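Local coordinates for protein hypothetical hydrolase (Bacteroides thetaiotaomicron, PDB 3TC9) that is of unknown function but, combining an immunoglobulin-like IPT/TIG domain with a six-bladed beta-propeller, probably serves as an auxiliary nutrient-binding protein, at residues G225-G230 and N243-G248; S269-H274 and V289-I294. All coordinates share one frame; numbering follows the deposited sequence. Where two conformers were deposited one is given.

Contact 1 (G225-G230 and N243-G248); sequences GQNCNG and NSWNAG
A largely polar, asparagine-rich contact joins Asn227 and Asn229, in the loop that leads into strand 231-233, to Asn243, Trp245 and Asn246, at the end of strand 240-244 and in the turn that follows it. Asn243 grips Asn229 with both ends of its amide. Asn243 OD1 receives the backbone N of Asn229 at 2.8 Å, in the carbonyl plane, while Asn243 ND2 gives an almost straight bond to Asn229 OD1, also 2.8 Å long. The side chains cross at about a right angle, with their amide planes 57° apart, and do not form a flat pair. This two-point grip is reached with CG of Asn243 between its own backbone N and carbonyl carbon (chi1 84°), which turns the amide toward 225-230. Asn229 has a second partner, since its ND2 bonds to Asp198 OD2, and this buried amide therefore has little freedom to turn. In the six-bladed propeller the pairing belongs to a single four-stranded antiparallel blade: the connection from the preceding blade packs on the turn between the blade's second and third strands. Main chain adds to the grip where Trp245 N donates to Asn227 O at 2.9 Å. Farther out, Asn227 ND2 reaches Asn246 OD1 at 2.7 Å, the acceptor lying close to the donor's amide plane and the two amides only 24° from coplanar. Beside this bond the CB atoms of Asn227 and Trp245 touch at 3.7 Å, and the indole approaches the Asn227 amide through Trp245 CE3, 3.9 Å from Asn227 ND2. A water also donates to two main-chain oxygens, Gln226 O at 2.7 Å and Asn243 O at 2.9 Å, bridging the loop to the strand end.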
# COMPACT_ATOMS: atom_id res chain seq x y z
N GLY B 225 -20.47 29.88 -22.12
CA GLY B 225 -20.08 30.75 -21.02
C GLY B 225 -18.68 31.33 -21.13
O GLY B 225 -17.77 30.69 -21.66
N GLN B 226 -18.51 32.54 -20.61
CA GLN B 226 -17.21 33.20 -20.66
C GLN B 226 -16.34 32.88 -19.43
O GLN B 226 -16.84 32.55 -18.35
CB GLN B 226 -17.36 34.73 -20.81
CG GLN B 226 -18.12 35.39 -19.66
CD GLN B 226 -18.23 36.88 -19.79
OE1 GLN B 226 -17.40 37.56 -20.43
NE2 GLN B 226 -19.23 37.43 -19.13
N ASN B 227 -15.02 32.97 -19.65
CA ASN B 227 -13.89 32.87 -18.73
C ASN B 227 -14.00 31.70 -17.72
O ASN B 227 -13.85 31.87 -16.50
CB ASN B 227 -13.71 34.23 -18.02
CG ASN B 227 -13.56 35.38 -19.00
OD1 ASN B 227 -12.74 35.36 -19.93
ND2 ASN B 227 -14.37 36.40 -18.85
N CYS B 228 -14.22 30.51 -18.26
CA CYS B 228 -14.29 29.28 -17.49
C CYS B 228 -12.87 28.72 -17.37
O CYS B 228 -12.22 28.48 -18.39
CB CYS B 228 -15.24 28.30 -18.14
SG CYS B 228 -15.50 26.78 -17.20
N ASN B 229 -12.39 28.51 -16.13
CA ASN B 229 -11.02 28.04 -15.89
C ASN B 229 -10.95 26.54 -15.60
O ASN B 229 -9.89 26.03 -15.23
CB ASN B 229 -10.37 28.83 -14.74
CG ASN B 229 -10.69 30.30 -14.77
OD1 ASN B 229 -11.35 30.80 -13.88
ND2 ASN B 229 -10.33 30.99 -15.84
N GLY B 230 -12.05 25.83 -15.79
CA GLY B 230 -12.07 24.40 -15.58
C GLY B 230 -13.41 23.88 -15.15
O GLY B 230 -14.23 24.61 -14.59
N ASN B 243 -16.75 27.01 -13.36
CA ASN B 243 -16.80 28.38 -12.87
C ASN B 243 -16.88 29.41 -14.00
O ASN B 243 -16.98 29.07 -15.18
CB ASN B 243 -15.53 28.66 -11.98
CG ASN B 243 -14.28 29.07 -12.75
OD1 ASN B 243 -14.01 28.56 -13.83
ND2 ASN B 243 -13.52 30.07 -12.26
N SER B 244 -16.82 30.67 -13.57
CA SER B 244 -16.71 31.90 -14.33
C SER B 244 -15.78 32.80 -13.52
O SER B 244 -15.99 32.97 -12.31
CB SER B 244 -18.07 32.53 -14.58
OG SER B 244 -17.92 33.72 -15.32
N TRP B 245 -14.68 33.26 -14.15
CA TRP B 245 -13.65 34.09 -13.51
C TRP B 245 -14.19 35.47 -13.05
O TRP B 245 -13.79 35.96 -11.99
CB TRP B 245 -12.48 34.23 -14.48
CG TRP B 245 -11.50 35.34 -14.22
CD1 TRP B 245 -10.29 35.23 -13.59
CD2 TRP B 245 -11.55 36.67 -14.76
NE1 TRP B 245 -9.63 36.44 -13.63
CE2 TRP B 245 -10.38 37.34 -14.34
CE3 TRP B 245 -12.49 37.36 -15.54
CZ2 TRP B 245 -10.13 38.68 -14.66
CZ3 TRP B 245 -12.24 38.69 -15.87
CH2 TRP B 245 -11.08 39.34 -15.42
N ASN B 246 -15.09 36.08 -13.83
CA ASN B 246 -15.69 37.40 -13.61
C ASN B 246 -16.11 37.68 -12.14
O ASN B 246 -15.63 38.66 -11.57
CB ASN B 246 -16.87 37.58 -14.56
CG ASN B 246 -16.44 37.66 -16.02
OD1 ASN B 246 -15.95 36.70 -16.62
ND2 ASN B 246 -16.61 38.83 -16.60
N ALA B 247 -16.97 36.85 -11.55
CA ALA B 247 -17.39 37.02 -10.15
C ALA B 247 -16.87 35.88 -9.28
O ALA B 247 -17.09 35.88 -8.06
CB ALA B 247 -18.92 37.10 -10.05
N GLY B 248 -16.18 34.92 -9.90
CA GLY B 248 -15.67 33.72 -9.24
C GLY B 248 -16.82 32.83 -8.82
O GLY B 248 -16.85 32.31 -7.70
O HOH W 1 -17.89 30.12 -17.71

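Contact 2 (S269-H274 and V289-I294); sequences SGWEFH and VNQHYI
Asn290 leans from its turn onto the loop 270-272, and each atom of its side chain meets something there. Asn290 CB lies 3.7 Å from Glu272 OE1, a van der Waals approach to a carboxylate whose OE2 is paired with Arg182. Asn290 CG comes next, 3.5 Å from Glu272 CB. At the tip the amide divides its work: Asn290 OD1 accepts the backbone N of Glu272 at 2.9 Å, the donor standing 47° out of the carbonyl plane, and Asn290 ND2 donates to Gly270 O at 2.8 Å, with that oxygen near the Asn290 amide plane. One side chain thus spans the backbone on both sides of Trp271. The main-chain link beside it, Val289 N to Glu272 O, is weak and markedly bent. Both segments belong to the propeller blade built from strands 273-277 to 305-312, where the entry loop meets the turn between the second and third strands. Trp271 supplies the flat surface. Gln291 CG sits 3.5 Å from the centroid of the Trp271 six-membered ring, in a CH-pi contact over the face, and the Gln291 amide carries on above the same ring, 6° from parallel. The chain bends at chi2 (-62°), which lays that amide flat. At the indole rim Trp271 NE1 donates within the ring plane to Tyr293 OH, 2.9 Å away. With an alanine in place of Trp271, Tyr293 OH would probably lose this N-H and the Gln291 amide, its flat support gone, would probably be set free to turn.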
# COMPACT_ATOMS: atom_id res chain seq x y z
N SER B 269 -14.12 39.57 -7.46
CA SER B 269 -14.05 39.57 -8.92
C SER B 269 -12.68 39.10 -9.40
O SER B 269 -11.69 39.32 -8.70
CB SER B 269 -14.37 40.96 -9.47
OG SER B 269 -14.03 42.04 -8.61
N GLY B 270 -12.65 38.47 -10.57
CA GLY B 270 -11.42 37.96 -11.18
C GLY B 270 -10.78 36.84 -10.40
O GLY B 270 -9.62 36.95 -10.00
N TRP B 271 -11.55 35.78 -10.13
CA TRP B 271 -11.13 34.60 -9.37
C TRP B 271 -10.97 33.41 -10.33
O TRP B 271 -11.95 32.84 -10.80
CB TRP B 271 -12.15 34.29 -8.25
CG TRP B 271 -11.59 34.31 -6.86
CD1 TRP B 271 -11.60 33.28 -5.97
CD2 TRP B 271 -11.00 35.43 -6.17
NE1 TRP B 271 -11.05 33.68 -4.77
CE2 TRP B 271 -10.67 34.99 -4.87
CE3 TRP B 271 -10.72 36.76 -6.53
CZ2 TRP B 271 -10.08 35.84 -3.92
CZ3 TRP B 271 -10.13 37.60 -5.59
CH2 TRP B 271 -9.82 37.15 -4.31
N GLU B 272 -9.71 33.11 -10.66
CA GLU B 272 -9.32 32.03 -11.55
C GLU B 272 -9.12 30.77 -10.74
O GLU B 272 -8.19 30.72 -9.93
CB GLU B 272 -8.05 32.40 -12.34
CG GLU B 272 -7.56 31.31 -13.28
CD GLU B 272 -6.24 31.57 -14.00
OE1 GLU B 272 -5.52 32.51 -13.61
OE2 GLU B 272 -5.93 30.81 -14.94
N PHE B 273 -10.02 29.77 -10.90
CA PHE B 273 -9.88 28.55 -10.11
C PHE B 273 -10.42 27.28 -10.78
O PHE B 273 -11.26 27.36 -11.67
CB PHE B 273 -10.56 28.70 -8.71
CG PHE B 273 -12.05 28.95 -8.70
CD1 PHE B 273 -12.95 27.88 -8.66
CD2 PHE B 273 -12.56 30.24 -8.70
CE1 PHE B 273 -14.34 28.10 -8.63
CE2 PHE B 273 -13.95 30.47 -8.69
CZ PHE B 273 -14.83 29.40 -8.64
N HIS B 274 -9.91 26.11 -10.30
CA HIS B 274 -10.44 24.83 -10.74
C HIS B 274 -10.93 24.07 -9.48
O HIS B 274 -10.62 24.46 -8.35
CB HIS B 274 -9.45 24.01 -11.61
CG HIS B 274 -8.13 23.73 -10.97
ND1 HIS B 274 -7.96 22.66 -10.12
CD2 HIS B 274 -6.95 24.37 -11.11
CE1 HIS B 274 -6.69 22.68 -9.76
NE2 HIS B 274 -6.05 23.71 -10.32
N VAL B 289 -5.77 29.64 -8.61
CA VAL B 289 -4.57 29.83 -9.43
C VAL B 289 -4.02 31.27 -9.31
O VAL B 289 -2.81 31.43 -9.11
CB VAL B 289 -4.87 29.49 -10.91
CG1 VAL B 289 -3.61 29.56 -11.78
CG2 VAL B 289 -5.52 28.11 -11.02
N ASN B 290 -4.88 32.30 -9.42
CA ASN B 290 -4.37 33.67 -9.42
C ASN B 290 -4.43 34.36 -8.04
O ASN B 290 -4.14 35.56 -7.96
CB ASN B 290 -5.11 34.50 -10.47
CG ASN B 290 -6.56 34.75 -10.14
OD1 ASN B 290 -7.21 33.99 -9.40
ND2 ASN B 290 -7.10 35.83 -10.67
N GLN B 291 -4.77 33.61 -6.96
CA GLN B 291 -4.88 34.18 -5.61
C GLN B 291 -4.06 33.40 -4.57
O GLN B 291 -3.95 33.82 -3.41
CB GLN B 291 -6.36 34.32 -5.19
CG GLN B 291 -7.19 35.27 -6.07
CD GLN B 291 -6.71 36.71 -6.08
OE1 GLN B 291 -6.11 37.22 -5.13
NE2 GLN B 291 -7.00 37.43 -7.16
N HIS B 292 -3.42 32.32 -5.02
CA HIS B 292 -2.42 31.49 -4.34
C HIS B 292 -2.88 30.88 -3.02
O HIS B 292 -2.16 30.91 -2.02
CB HIS B 292 -1.15 32.32 -4.15
CG HIS B 292 -0.92 33.20 -5.34
ND1 HIS B 292 -0.56 32.66 -6.56
CD2 HIS B 292 -1.17 34.52 -5.49
CE1 HIS B 292 -0.53 33.68 -7.40
NE2 HIS B 292 -0.90 34.82 -6.81
N TYR B 293 -4.06 30.24 -3.05
CA TYR B 293 -4.61 29.58 -1.88
C TYR B 293 -5.60 28.50 -2.32
O TYR B 293 -6.02 28.45 -3.49
CB TYR B 293 -5.23 30.58 -0.87
CG TYR B 293 -6.59 31.14 -1.23
CD1 TYR B 293 -6.77 31.94 -2.36
CD2 TYR B 293 -7.68 30.98 -0.38
CE1 TYR B 293 -8.01 32.49 -2.68
CE2 TYR B 293 -8.92 31.53 -0.68
CZ TYR B 293 -9.09 32.27 -1.84
OH TYR B 293 -10.32 32.82 -2.14
N ILE B 294 -5.92 27.61 -1.39
CA ILE B 294 -6.83 26.50 -1.64
C ILE B 294 -7.96 26.51 -0.60
O ILE B 294 -7.74 26.78 0.58
CB ILE B 294 -6.04 25.15 -1.68
CG1 ILE B 294 -4.90 25.18 -2.74
CG2 ILE B 294 -6.97 23.94 -1.88
CD1 ILE B 294 -3.87 24.04 -2.65

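After the N-terminal immunoglobulin-like sheet and the earlier propeller strands, the chain enters contact 1 at 225-230, runs through strands 231-233 and 240-244, and closes a short loop at 243-248. It then builds the blade's two remaining strands before 269-274 opens contact 2, closed by 289-294 after strands 273-277 and 283-288. The loops follow in series, without nesting or crossing, and make the equivalent connection in two successive blades on one face of the propeller. With centres 11 Å apart, they also touch: Trp271 N lies 2.9 Å from Trp245 O, a probable hydrogen bond, and Asn229 OD1 takes a weak one from Phe273 N, tying blade to blade.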